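PDB 3U4J: NAD-dependent aldehyde dehydrogenase from Sinorhizobium meliloti, which probably oxidises aldehydes with NAD or NADP as electron acceptor and is a calcium-bound tetramer in this crystal. Local coordinates for residues L194-S197 with T203-R206; V165-P170 with E180-A185; D61-A66 with N222-Y227. All blocks are in the same frame, centred on the assembly; numbering follows the deposited sequence.

Contact 1 of 3, residues L194-S197 with T203-R206; sequences LKPS and TSIR
Within 203-206, Leu-194 and Pro-196 both pack on Ser-204, and all three residues are buried. The contact is van der Waals in kind. The CD2 branch of Leu-194 reaches the CB of Ser-204 at 3.8 Å; with CG anti to the backbone N (chi1 177°), the isobutyl group extends from the strand towards the helix. The Pro-196 ring covers the same serine from further along the chain, its CG 3.7 Å from Ser-204 CB and its CB 3.6 Å from Ser-204 OG. That hydroxyl stands beside its own backbone N (chi1 -62°), which sets it against the proline ring.

Lys-195 points away from the helix, and its NZ gives a 2.8 Å hydrogen bond to Pro-196 O, tilted 32° from the carbonyl plane. The same ammonium group is also held by Gly-226 O and, weakly, by Tyr-227 O, so it ties the strand end to the chain following strand 221-223. A strand leading through a short loop into a helix packed back on it is the first half of a beta-alpha-beta crossover, here 191-195, 202-214 and 221-223, in a Rossmann-like sheet.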
loop_
_atom_site.group_PDB
_atom_site.type_symbol
_atom_site.label_atom_id
_atom_site.label_comp_id
_atom_site.label_asym_id
_atom_site.label_seq_id
_atom_site.Cartn_x
_atom_site.Cartn_y
_atom_site.Cartn_z
ATOM N N LEU A 194 3.886 27.172 14.358
ATOM C CA LEU A 194 3.928 27.733 13.014
ATOM C C LEU A 194 4.584 29.098 13.089
ATOM O O LEU A 194 4.140 29.950 13.861
ATOM C CB LEU A 194 2.498 27.900 12.446
ATOM C CG LEU A 194 2.318 28.537 11.049
ATOM C CD1 LEU A 194 3.071 27.739 10.008
ATOM C CD2 LEU A 194 0.857 28.647 10.645
ATOM N N LYS A 195 5.628 29.291 12.278
ATOM C CA LYS A 195 6.315 30.569 12.151
ATOM C C LYS A 195 6.228 31.115 10.712
ATOM O O LYS A 195 6.979 30.670 9.836
ATOM C CB LYS A 195 7.777 30.394 12.555
ATOM C CG LYS A 195 8.441 31.695 12.990
ATOM C CD LYS A 195 9.040 32.401 11.861
ATOM C CE LYS A 195 9.172 33.883 12.207
ATOM N NZ LYS A 195 9.420 34.567 10.922
ATOM N N PRO A 196 5.289 32.036 10.441
ATOM C CA PRO A 196 5.234 32.559 9.069
ATOM C C PRO A 196 6.218 33.715 8.877
ATOM O O PRO A 196 6.847 34.182 9.848
ATOM C CB PRO A 196 3.800 33.040 8.936
ATOM C CG PRO A 196 3.417 33.432 10.360
ATOM C CD PRO A 196 4.194 32.556 11.285
ATOM N N SER A 197 6.355 34.165 7.634
ATOM C CA SER A 197 7.248 35.262 7.333
ATOM C C SER A 197 6.849 36.548 8.059
ATOM O O SER A 197 5.675 36.852 8.210
ATOM C CB SER A 197 7.255 35.534 5.827
ATOM O OG SER A 197 7.934 36.742 5.583
ATOM N N THR A 203 -2.679 35.850 7.498
ATOM C CA THR A 203 -3.506 34.640 7.254
ATOM C C THR A 203 -3.118 33.442 8.132
ATOM O O THR A 203 -3.982 32.617 8.457
ATOM C CB THR A 203 -3.618 34.229 5.756
ATOM O OG1 THR A 203 -2.330 33.921 5.258
ATOM C CG2 THR A 203 -4.240 35.328 4.954
ATOM N N SER A 204 -1.847 33.353 8.544
ATOM C CA SER A 204 -1.398 32.239 9.386
ATOM C C SER A 204 -1.901 32.312 10.825
ATOM O O SER A 204 -2.179 31.300 11.442
ATOM C CB SER A 204 0.140 32.132 9.364
ATOM O OG SER A 204 0.542 31.865 8.014
ATOM N N ILE A 205 -1.997 33.523 11.356
ATOM C CA ILE A 205 -2.551 33.740 12.674
ATOM C C ILE A 205 -4.052 33.464 12.574
ATOM O O ILE A 205 -4.626 32.779 13.432
ATOM C CB ILE A 205 -2.281 35.210 13.141
ATOM C CG1 ILE A 205 -0.829 35.348 13.620
ATOM C CG2 ILE A 205 -3.267 35.630 14.222
ATOM C CD1 ILE A 205 -0.355 36.813 13.709
ATOM N N ARG A 206 -4.684 33.977 11.523
ATOM C CA ARG A 206 -6.103 33.655 11.319
ATOM C C ARG A 206 -6.338 32.140 11.227
ATOM O O ARG A 206 -7.315 31.634 11.777
ATOM C CB ARG A 206 -6.744 34.383 10.102
ATOM C CG ARG A 206 -6.911 35.895 10.246
ATOM C CD ARG A 206 -7.889 36.310 11.341
ATOM N NE ARG A 206 -9.281 36.032 10.970
ATOM C CZ ARG A 206 -10.109 35.241 11.658
ATOM N NH1 ARG A 206 -9.709 34.645 12.774
ATOM N NH2 ARG A 206 -11.358 35.056 11.238
#

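Contact 2 of 3, residues V165-P170 with E180-A185; sequences VGIITP and ERVPWA
Ile-167 and Arg-181 lie where the backbones come closest, their CA atoms 7.5 Å apart. Strand 165-168 and helix segment 180-185 run almost antiparallel, at 166°, with their axes 9.7 Å apart, a spacing bridged by side chains. They belong to strand 153-168 and helix 174-187, which begin the beta-alpha-beta unit that continues into strand 191-195. The helix is kinked: the N atoms of Pro-183 and Trp-184 make no bond to the preceding turn, and proline has no N-H to offer, whereas Ala-185 N does bond to Arg-181 O.

Ile-167 carries the strand side of the contact, and its two branches do separate work. With CG1 beside the backbone N (chi1 -56°), the longer arm carries CD1 to the helix, where it meets CG2 of Val-182 at 3.8 Å, the two side chains crossing at about a right angle. The same methyl comes within 4.4 Å of Ala-185 CB, one turn on from Arg-181. The shorter branch, CG2, rests on the CB of Arg-181 at 3.9 Å.

Arg-181 thus offers its aliphatic root to the strand, while its chain bends at chi2 and leads the guanidinium away. There NH1 forms a salt bridge with Glu-180 OE1 at 2.9 Å, reaching the anti side of the carboxylate, and NH2 bonds to Thr-247 OG1. Trp-131 of helix 117-138 also packs on Val-182.

The chemistry is divided accordingly: strand and helix adhere through apolar packing, without directional bonds, while the buried arginine charge, turned out of that layer, is probably balanced by the neighbouring glutamate.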
loop_
_atom_site.group_PDB
_atom_site.type_symbol
_atom_site.label_atom_id
_atom_site.label_comp_id
_atom_site.label_asym_id
_atom_site.label_seq_id
_atom_site.Cartn_x
_atom_site.Cartn_y
_atom_site.Cartn_z
ATOM N N VAL A 165 6.456 19.655 16.036
ATOM C CA VAL A 165 6.999 20.062 14.773
ATOM C C VAL A 165 7.029 21.583 14.677
ATOM O O VAL A 165 5.991 22.245 14.785
ATOM C CB VAL A 165 6.108 19.536 13.613
ATOM C CG1 VAL A 165 6.740 19.896 12.256
ATOM C CG2 VAL A 165 5.931 18.027 13.714
ATOM N N GLY A 166 8.200 22.141 14.421
ATOM C CA GLY A 166 8.285 23.562 14.057
ATOM C C GLY A 166 8.132 23.755 12.559
ATOM O O GLY A 166 8.889 23.184 11.781
ATOM N N ILE A 167 7.171 24.581 12.158
ATOM C CA ILE A 167 6.877 24.815 10.750
ATOM C C ILE A 167 7.167 26.271 10.372
ATOM O O ILE A 167 6.539 27.173 10.885
ATOM C CB ILE A 167 5.401 24.457 10.443
ATOM C CG1 ILE A 167 5.114 23.001 10.862
ATOM C CG2 ILE A 167 5.072 24.709 8.952
ATOM C CD1 ILE A 167 3.627 22.588 10.710
ATOM N N ILE A 168 8.123 26.486 9.480
ATOM C CA ILE A 168 8.559 27.832 9.064
ATOM C C ILE A 168 8.159 28.020 7.625
ATOM O O ILE A 168 8.521 27.201 6.757
ATOM C CB ILE A 168 10.088 28.024 9.225
ATOM C CG1 ILE A 168 10.489 27.721 10.670
ATOM C CG2 ILE A 168 10.531 29.458 8.775
ATOM C CD1 ILE A 168 12.009 27.486 10.888
ATOM N N THR A 169 7.389 29.070 7.361
ATOM C CA THR A 169 6.792 29.258 6.038
ATOM C C THR A 169 7.231 30.576 5.385
ATOM O O THR A 169 7.581 31.524 6.095
ATOM C CB THR A 169 5.264 29.140 6.098
ATOM O OG1 THR A 169 4.713 30.245 6.840
ATOM C CG2 THR A 169 4.882 27.801 6.747
ATOM N N PRO A 170 7.253 30.630 4.037
ATOM C CA PRO A 170 7.763 31.811 3.309
ATOM C C PRO A 170 6.691 32.829 2.980
ATOM O O PRO A 170 5.497 32.577 3.212
ATOM C CB PRO A 170 8.301 31.211 2.011
ATOM C CG PRO A 170 7.343 30.117 1.724
ATOM C CD PRO A 170 6.918 29.538 3.100
ATOM N N GLU A 180 -0.415 23.130 3.304
ATOM C CA GLU A 180 0.282 21.908 2.826
ATOM C C GLU A 180 1.082 21.217 3.936
ATOM O O GLU A 180 1.605 20.133 3.731
ATOM C CB GLU A 180 1.296 22.226 1.719
ATOM C CG GLU A 180 0.780 22.803 0.430
ATOM C CD GLU A 180 1.943 23.160 -0.527
ATOM O OE1 GLU A 180 3.136 23.180 -0.097
ATOM O OE2 GLU A 180 1.655 23.440 -1.711
ATOM N N ARG A 181 1.238 21.860 5.087
ATOM C CA ARG A 181 2.108 21.313 6.162
ATOM C C ARG A 181 1.313 21.004 7.429
ATOM O O ARG A 181 1.326 19.877 7.900
ATOM C CB ARG A 181 3.231 22.296 6.534
ATOM C CG ARG A 181 4.138 22.711 5.355
ATOM C CD ARG A 181 5.089 21.592 4.885
ATOM N NE ARG A 181 5.953 22.153 3.845
ATOM C CZ ARG A 181 5.593 22.346 2.582
ATOM N NH1 ARG A 181 4.406 21.933 2.139
ATOM N NH2 ARG A 181 6.429 22.954 1.748
ATOM N N VAL A 182 0.656 22.016 7.990
ATOM C CA VAL A 182 -0.057 21.861 9.263
ATOM C C VAL A 182 -1.045 20.674 9.267
ATOM O O VAL A 182 -1.001 19.854 10.176
ATOM C CB VAL A 182 -0.736 23.192 9.731
ATOM C CG1 VAL A 182 -1.660 22.975 10.959
ATOM C CG2 VAL A 182 0.329 24.282 10.029
ATOM N N PRO A 183 -1.926 20.566 8.247
ATOM C CA PRO A 183 -2.936 19.478 8.346
ATOM C C PRO A 183 -2.322 18.074 8.319
ATOM O O PRO A 183 -2.817 17.182 8.993
ATOM C CB PRO A 183 -3.827 19.697 7.092
ATOM C CG PRO A 183 -3.607 21.109 6.671
ATOM C CD PRO A 183 -2.162 21.424 7.070
ATOM N N TRP A 184 -1.242 17.883 7.563
ATOM C CA TRP A 184 -0.567 16.614 7.516
ATOM C C TRP A 184 0.116 16.279 8.840
ATOM O O TRP A 184 0.106 15.114 9.288
ATOM C CB TRP A 184 0.425 16.574 6.351
ATOM C CG TRP A 184 -0.257 16.173 5.032
ATOM C CD1 TRP A 184 -0.230 14.937 4.447
ATOM C CD2 TRP A 184 -1.075 17.006 4.179
ATOM N NE1 TRP A 184 -0.988 14.949 3.292
ATOM C CE2 TRP A 184 -1.509 16.199 3.097
ATOM C CE3 TRP A 184 -1.466 18.357 4.215
ATOM C CZ2 TRP A 184 -2.307 16.697 2.041
ATOM C CZ3 TRP A 184 -2.293 18.863 3.177
ATOM C CH2 TRP A 184 -2.705 18.021 2.100
ATOM N N ALA A 185 0.686 17.304 9.462
ATOM C CA ALA A 185 1.363 17.155 10.747
ATOM C C ALA A 185 0.368 16.878 11.888
ATOM O O ALA A 185 0.455 15.864 12.567
ATOM C CB ALA A 185 2.214 18.452 11.033
#

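Contact 3 of 3, residues D61-A66 with N222-Y227; sequences DDVRKA and NVVTGY
Ala-66 and Val-63, one helical turn apart, set their side chains against Val-224, while Ala-66 also meets Asn-222. The CA atoms pair as Val-63 with Val-224 and Ala-66 with Asn-222, at 6.5 Å from Val-63 CA to Val-224 CA, so the 61-66 turn lies close against the end of strand 221-223 and the residues after it.

Val-224 carries most of the packing on its side. Its chi1 of -67° puts CG1 beside the backbone N and CG2 between that N and the carbonyl carbon, so the two methyls part to different partners. CG1 presses on the CB of Ala-66 at 3.5 Å, a close methyl-to-methyl contact. CG2 meets CG2 of Val-63 more loosely, at 4.1 Å, the two valines crossing at about a right angle. Val-63 itself has CG1 anti to the backbone N (chi1 179°), which leaves its other methyl to make the touch.

Asn-222 lies alongside Ala-66, with the two CB atoms 4.4 Å apart. Its amide is turned steeply about chi2 (-81°) and is engaged with other groups: ND2 bonds to the carbonyls of Gly-219 and Val-192, and OD1 accepts from the backbone N of Asp-28. At 3.8 Å from Ala-66 O, ND2 is in packing contact alone. Asp-62, next to Val-63, has its carboxylate oxygens bonded to Ser-59 N and Ala-35 N. Helix 60-75 thus packs at strand 221-223 of the mixed sheet, with Met-25 and Val-27 of strand 25-27 also bordering the contact.

Buried amide and carboxylate groups are satisfied by backbone groups outside the two segments, and the helix is held to Val-224 by close apolar packing, without a directional bond between the two segments.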
loop_
_atom_site.group_PDB
_atom_site.type_symbol
_atom_site.label_atom_id
_atom_site.label_comp_id
_atom_site.label_asym_id
_atom_site.label_seq_id
_atom_site.Cartn_x
_atom_site.Cartn_y
_atom_site.Cartn_z
ATOM N N ASP A 61 12.504 33.785 24.011
ATOM C CA ASP A 61 11.671 33.246 25.085
ATOM C C ASP A 61 10.190 33.102 24.714
ATOM O O ASP A 61 9.533 32.177 25.181
ATOM C CB ASP A 61 11.801 34.100 26.350
ATOM C CG ASP A 61 13.147 33.886 27.059
ATOM O OD1 ASP A 61 13.569 32.717 27.197
ATOM O OD2 ASP A 61 13.774 34.882 27.480
ATOM N N ASP A 62 9.659 34.036 23.933
ATOM C CA ASP A 62 8.275 33.919 23.437
ATOM C C ASP A 62 8.123 32.608 22.635
ATOM O O ASP A 62 7.148 31.884 22.816
ATOM C CB ASP A 62 7.889 35.122 22.541
ATOM C CG ASP A 62 7.828 36.469 23.314
ATOM O OD1 ASP A 62 8.194 37.518 22.711
ATOM O OD2 ASP A 62 7.411 36.504 24.494
ATOM N N VAL A 63 9.115 32.302 21.794
ATOM C CA VAL A 63 9.085 31.103 20.954
ATOM C C VAL A 63 9.183 29.831 21.778
ATOM O O VAL A 63 8.452 28.877 21.521
ATOM C CB VAL A 63 10.125 31.154 19.796
ATOM C CG1 VAL A 63 10.063 29.861 18.951
ATOM C CG2 VAL A 63 9.849 32.350 18.909
ATOM N N ARG A 64 10.036 29.826 22.808
ATOM C CA ARG A 64 10.143 28.660 23.686
ATOM C C ARG A 64 8.847 28.376 24.427
ATOM O O ARG A 64 8.507 27.209 24.632
ATOM C CB ARG A 64 11.315 28.801 24.674
ATOM C CG ARG A 64 12.707 28.711 24.011
ATOM C CD ARG A 64 13.855 28.853 25.060
ATOM N NE ARG A 64 15.029 29.447 24.423
ATOM C CZ ARG A 64 15.497 30.658 24.687
ATOM N NH1 ARG A 64 14.937 31.420 25.612
ATOM N NH2 ARG A 64 16.556 31.099 24.034
ATOM N N LYS A 65 8.123 29.428 24.818
ATOM C CA LYS A 65 6.772 29.271 25.384
ATOM C C LYS A 65 5.803 28.521 24.448
ATOM O O LYS A 65 5.011 27.703 24.902
ATOM C CB LYS A 65 6.143 30.626 25.710
ATOM C CG LYS A 65 6.521 31.166 27.115
ATOM C CD LYS A 65 5.825 32.501 27.438
ATOM C CE LYS A 65 6.514 33.219 28.633
ATOM N NZ LYS A 65 6.044 34.641 28.743
ATOM N N ALA A 66 5.817 28.868 23.168
ATOM C CA ALA A 66 5.003 28.164 22.166
ATOM C C ALA A 66 5.401 26.689 22.045
ATOM O O ALA A 66 4.538 25.801 22.022
ATOM C CB ALA A 66 5.146 28.854 20.830
ATOM N N ASN A 222 -0.063 26.307 17.423
ATOM C CA ASN A 222 0.391 27.582 17.985
ATOM C C ASN A 222 1.032 28.367 16.854
ATOM O O ASN A 222 1.577 27.760 15.921
ATOM C CB ASN A 222 1.485 27.317 19.036
ATOM C CG ASN A 222 1.036 26.359 20.104
ATOM O OD1 ASN A 222 0.346 26.750 21.033
ATOM N ND2 ASN A 222 1.433 25.093 19.984
ATOM N N VAL A 223 1.000 29.697 16.939
ATOM C CA VAL A 223 1.652 30.514 15.922
ATOM C C VAL A 223 2.470 31.609 16.606
ATOM O O VAL A 223 1.962 32.284 17.496
ATOM C CB VAL A 223 0.646 31.180 14.960
ATOM C CG1 VAL A 223 1.351 31.987 13.861
ATOM C CG2 VAL A 223 -0.153 30.125 14.269
ATOM N N VAL A 224 3.702 31.799 16.127
ATOM C CA VAL A 224 4.583 32.857 16.609
ATOM C C VAL A 224 5.019 33.686 15.403
ATOM O O VAL A 224 5.081 33.179 14.276
ATOM C CB VAL A 224 5.801 32.292 17.398
ATOM C CG1 VAL A 224 5.340 31.640 18.692
ATOM C CG2 VAL A 224 6.603 31.287 16.555
ATOM N N THR A 225 5.291 34.965 15.641
ATOM C CA THR A 225 5.652 35.886 14.577
ATOM C C THR A 225 6.923 36.648 14.971
ATOM O O THR A 225 7.251 36.791 16.168
ATOM C CB THR A 225 4.503 36.876 14.265
ATOM O OG1 THR A 225 4.160 37.619 15.452
ATOM C CG2 THR A 225 3.246 36.109 13.772
ATOM N N GLY A 226 7.631 37.141 13.974
ATOM C CA GLY A 226 8.893 37.794 14.251
ATOM C C GLY A 226 9.818 37.745 13.056
ATOM O O GLY A 226 9.417 37.333 11.942
ATOM N N TYR A 227 11.068 38.148 13.278
ATOM C CA TYR A 227 12.036 38.076 12.192
ATOM C C TYR A 227 12.488 36.634 11.984
ATOM O O TYR A 227 12.032 35.724 12.714
ATOM C CB TYR A 227 13.196 39.046 12.451
ATOM C CG TYR A 227 12.740 40.473 12.400
ATOM C CD1 TYR A 227 12.385 41.064 11.190
ATOM C CD2 TYR A 227 12.651 41.241 13.563
ATOM C CE1 TYR A 227 11.952 42.394 11.141
ATOM C CE2 TYR A 227 12.218 42.571 13.519
ATOM C CZ TYR A 227 11.881 43.136 12.309
ATOM O OH TYR A 227 11.461 44.454 12.239
#

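Overall arrangement
Helix 60-75 comes first in the chain, and its 61-66 segment is met by 222-227, with 155 residues between, the loop that contact 3 closes. Within that loop contact 2 closes first, folding helix 174-187 back on strand 153-168; contact 1 then follows in series, folding helix 202-214 back on strand 191-195. The strands line up in one parallel order, 153-168, 191-195, 221-223. Lys-195 joins contacts 1 and 2 through backbone bonds to Ile-167 and Thr-169, while Leu-194 N bonds to Asn-222 O, linking contacts 1 and 3. Contacts 2 and 3 stay about 7 Å apart at their nearest atoms. At strand 221-223, helices 60-75 and 202-214 cover opposite sheet faces.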